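Local coordinates for tetratricopeptide TPR_2 repeat protein (Thermobaculum terrenum, PDB 5DJS) that is of unknown function but probably combines tetratricopeptide repeats with a GT-B fold of glycosyl transferase family 41, and is modelled with uridine-5'-diphosphate, at residues R162-Y167 against G237-V242. The protein carries 1 engineered substitution. Numbering follows the deposited sequence.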
ATOM      1  N   ARG A 162     -26.346 -16.774  -8.379  1.00 54.30           N
ATOM      2  CA  ARG A 162     -25.698 -16.038  -7.300  1.00 54.15           C
ATOM      3  C   ARG A 162     -24.238 -16.503  -7.198  1.00 53.39           C
ATOM      4  O   ARG A 162     -23.968 -17.705  -7.134  1.00 53.57           O
ATOM      5  CB  ARG A 162     -26.452 -16.212  -5.967  1.00 53.19           C
ATOM      6  CG  ARG A 162     -25.681 -15.711  -4.743  1.00 54.15           C
ATOM      7  CD  ARG A 162     -26.540 -15.049  -3.678  1.00 53.79           C
ATOM      8  NE  ARG A 162     -26.615 -15.809  -2.431  1.00 53.69           N
ATOM      9  CZ  ARG A 162     -26.435 -15.323  -1.195  1.00 57.56           C
ATOM     10  NH1 ARG A 162     -26.146 -14.040  -0.961  1.00 57.95           N
ATOM     11  NH2 ARG A 162     -26.544 -16.147  -0.154  1.00 60.00           N
ATOM     12  N   LEU A 163     -23.319 -15.539  -7.202  1.00 52.24           N
ATOM     13  CA  LEU A 163     -21.871 -15.802  -7.158  1.00 52.20           C
ATOM     14  C   LEU A 163     -21.322 -15.642  -5.748  1.00 52.89           C
ATOM     15  O   LEU A 163     -21.779 -14.793  -4.994  1.00 55.43           O
ATOM     16  CB  LEU A 163     -21.126 -14.846  -8.091  1.00 50.93           C
ATOM     17  CG  LEU A 163     -20.814 -15.260  -9.535  1.00 53.92           C
ATOM     18  CD1 LEU A 163     -21.749 -16.318 -10.105  1.00 57.10           C
ATOM     19  CD2 LEU A 163     -20.802 -14.022 -10.420  1.00 52.72           C
ATOM     20  N   ARG A 164     -20.335 -16.462  -5.401  1.00 51.84           N
ATOM     21  CA  ARG A 164     -19.635 -16.344  -4.124  1.00 51.43           C
ATOM     22  C   ARG A 164     -18.313 -15.655  -4.366  1.00 49.22           C
ATOM     23  O   ARG A 164     -17.514 -16.131  -5.182  1.00 52.33           O
ATOM     24  CB  ARG A 164     -19.381 -17.712  -3.526  1.00 51.27           C
ATOM     25  CG  ARG A 164     -20.642 -18.364  -3.040  1.00 49.91           C
ATOM     26  CD  ARG A 164     -20.342 -19.779  -2.644  1.00 51.31           C
ATOM     27  NE  ARG A 164     -21.494 -20.389  -1.998  1.00 54.71           N
ATOM     28  CZ  ARG A 164     -21.666 -21.697  -1.832  1.00 54.99           C
ATOM     29  NH1 ARG A 164     -20.761 -22.584  -2.251  1.00 59.40           N
ATOM     30  NH2 ARG A 164     -22.765 -22.123  -1.250  1.00 52.39           N
ATOM     31  N   ILE A 165     -18.093 -14.542  -3.670  1.00 45.42           N
ATOM     32  CA  ILE A 165     -16.855 -13.771  -3.784  1.00 45.15           C
ATOM     33  C   ILE A 165     -16.030 -13.935  -2.518  1.00 41.39           C
ATOM     34  O   ILE A 165     -16.539 -13.787  -1.405  1.00 38.41           O
ATOM     35  CB  ILE A 165     -17.105 -12.267  -4.036  1.00 49.05           C
ATOM     36  CG1 ILE A 165     -17.955 -12.066  -5.296  1.00 52.31           C
ATOM     37  CG2 ILE A 165     -15.781 -11.530  -4.217  1.00 50.66           C
ATOM     38  CD1 ILE A 165     -18.572 -10.691  -5.393  1.00 55.48           C
ATOM     39  N   GLY A 166     -14.751 -14.235  -2.712  1.00 40.20           N
ATOM     40  CA  GLY A 166     -13.794 -14.380  -1.621  1.00 39.60           C
ATOM     41  C   GLY A 166     -12.739 -13.296  -1.688  1.00 37.45           C
ATOM     42  O   GLY A 166     -12.050 -13.151  -2.700  1.00 36.60           O
ATOM     43  N   TYR A 167     -12.631 -12.526  -0.613  1.00 36.77           N
ATOM     44  CA  TYR A 167     -11.633 -11.453  -0.483  1.00 36.32           C
ATOM     45  C   TYR A 167     -10.501 -11.945   0.416  1.00 36.39           C
ATOM     46  O   TYR A 167     -10.738 -12.265   1.589  1.00 35.64           O
ATOM     47  CB  TYR A 167     -12.296 -10.188   0.100  1.00 35.28           C
ATOM     48  CG  TYR A 167     -13.175  -9.482  -0.907  1.00 34.70           C
ATOM     49  CD1 TYR A 167     -12.608  -8.741  -1.947  1.00 34.74           C
ATOM     50  CD2 TYR A 167     -14.564  -9.586  -0.854  1.00 34.46           C
ATOM     51  CE1 TYR A 167     -13.392  -8.104  -2.894  1.00 34.79           C
ATOM     52  CE2 TYR A 167     -15.363  -8.942  -1.798  1.00 34.70           C
ATOM     53  CZ  TYR A 167     -14.769  -8.205  -2.815  1.00 34.93           C
ATOM     54  OH  TYR A 167     -15.528  -7.574  -3.768  1.00 35.53           O
ATOM     55  N   GLY A 237     -16.548 -23.103  -2.123  1.00 41.85           N
ATOM     56  CA  GLY A 237     -17.104 -23.035  -3.461  1.00 41.43           C
ATOM     57  C   GLY A 237     -16.989 -21.652  -4.061  1.00 42.33           C
ATOM     58  O   GLY A 237     -17.910 -21.207  -4.755  1.00 44.56           O
ATOM     59  N   ILE A 238     -15.843 -20.998  -3.847  1.00 41.79           N
ATOM     60  CA  ILE A 238     -15.654 -19.604  -4.262  1.00 42.81           C
ATOM     61  C   ILE A 238     -15.533 -19.534  -5.778  1.00 43.13           C
ATOM     62  O   ILE A 238     -14.728 -20.236  -6.365  1.00 41.60           O
ATOM     63  CB  ILE A 238     -14.408 -18.949  -3.609  1.00 42.98           C
ATOM     64  CG1 ILE A 238     -14.467 -19.009  -2.070  1.00 43.98           C
ATOM     65  CG2 ILE A 238     -14.243 -17.502  -4.051  1.00 42.70           C
ATOM     66  CD1 ILE A 238     -15.665 -18.339  -1.431  1.00 46.60           C
ATOM     67  N   ASP A 239     -16.354 -18.685  -6.398  1.00 46.16           N
ATOM     68  CA  ASP A 239     -16.348 -18.490  -7.862  1.00 46.59           C
ATOM     69  C   ASP A 239     -15.353 -17.430  -8.296  1.00 45.56           C
ATOM     70  O   ASP A 239     -14.725 -17.557  -9.346  1.00 43.09           O
ATOM     71  CB  ASP A 239     -17.739 -18.088  -8.341  1.00 45.35           C
ATOM     72  CG  ASP A 239     -18.781 -19.124  -7.993  1.00 47.07           C
ATOM     73  OD1 ASP A 239     -18.765 -20.218  -8.602  1.00 48.11           O
ATOM     74  OD2 ASP A 239     -19.604 -18.857  -7.097  1.00 46.45           O
ATOM     75  N   ILE A 240     -15.253 -16.368  -7.498  1.00 45.96           N
ATOM     76  CA  ILE A 240     -14.355 -15.255  -7.763  1.00 45.21           C
ATOM     77  C   ILE A 240     -13.539 -15.018  -6.502  1.00 43.45           C
ATOM     78  O   ILE A 240     -14.102 -14.676  -5.461  1.00 43.79           O
ATOM     79  CB  ILE A 240     -15.148 -13.990  -8.150  1.00 46.17           C
ATOM     80  CG1 ILE A 240     -15.964 -14.266  -9.420  1.00 46.10           C
ATOM     81  CG2 ILE A 240     -14.202 -12.812  -8.364  1.00 47.50           C
ATOM     82  CD1 ILE A 240     -16.878 -13.149  -9.867  1.00 46.50           C
ATOM     83  N   LEU A 241     -12.228 -15.225  -6.589  1.00 41.58           N
ATOM     84  CA  LEU A 241     -11.335 -14.992  -5.453  1.00 41.18           C
ATOM     85  C   LEU A 241     -10.558 -13.733  -5.754  1.00 41.41           C
ATOM     86  O   LEU A 241     -10.040 -13.583  -6.866  1.00 42.56           O
ATOM     87  CB  LEU A 241     -10.397 -16.172  -5.248  1.00 40.34           C
ATOM     88  CG  LEU A 241      -9.709 -16.256  -3.883  1.00 40.75           C
ATOM     89  CD1 LEU A 241     -10.682 -16.604  -2.771  1.00 38.15           C
ATOM     90  CD2 LEU A 241      -8.589 -17.295  -3.938  1.00 43.02           C
ATOM     91  N   VAL A 242     -10.493 -12.828  -4.777  1.00 40.49           N
ATOM     92  CA  VAL A 242      -9.889 -11.509  -4.970  1.00 41.18           C
ATOM     93  C   VAL A 242      -8.700 -11.314  -4.037  1.00 40.36           C
ATOM     94  O   VAL A 242      -8.817 -11.442  -2.811  1.00 38.09           O
ATOM     95  CB  VAL A 242     -10.899 -10.361  -4.759  1.00 43.31           C
ATOM     96  CG1 VAL A 242     -10.309  -9.033  -5.225  1.00 42.95           C
ATOM     97  CG2 VAL A 242     -12.188 -10.633  -5.527  1.00 43.58           C
TER
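The carbonyl oxygen of Arg164 accepts two backbone bonds from neighbouring residues of 237-242. Ile240 N reaches Arg164 O at 3.2 Å and is nearly straight, with an angle of 166° at the hydrogen. Asp239 N also bonds this oxygen, but its hydrogen is bent off the line (143°) and the donor is tilted from the carbonyl plane. The Asp239 side chain binds the Arg164 N-H on the same edge of the strand. Its OD2 takes the Arg164 N-H at 3.0 Å, through the anti lone pair. CG of Asp239 lies anti to its own carbonyl carbon (chi1 -59°), which helps turn the carboxylate back toward the neighbouring strand. Both backbone polar groups of Arg164 are thus satisfied by 237-242. OD2 also forms a salt bridge with Arg161, which probably favours the charged carboxylate.

Regular parallel pairing follows, with Gly166 N bonded to Ile240 O and Val242 N bonded to Gly166 O. Ile238 CG2 lies 3.6 Å from Gly166 N, and Leu241 CD1 is 4.0 Å from Gly166 CA. Both lie close to the side of Gly166 on which a side chain would stand. On the other face, Ile165 CG2 meets Val242 CG2 at 3.9 Å, the two side chains lying alongside each other. The Tyr167 ring packs obliquely on Val242, with CD1 3.7 Å from Val242 CB. Its hydroxyl hydrogen-bonds Tyr512 and His188. Helix 479-521 covers Leu163 and Ile165 on this face.

Near the start of both segments, the extended Arg164 side chain runs past Gly237, with CD 3.5 Å from Gly237 O. Gly237, with positive phi, is the first residue beyond helix 226-236 to leave helical geometry. The two strands are adjacent inner strands of a six-stranded parallel sheet, the Rossmann-like core of one GT-B domain.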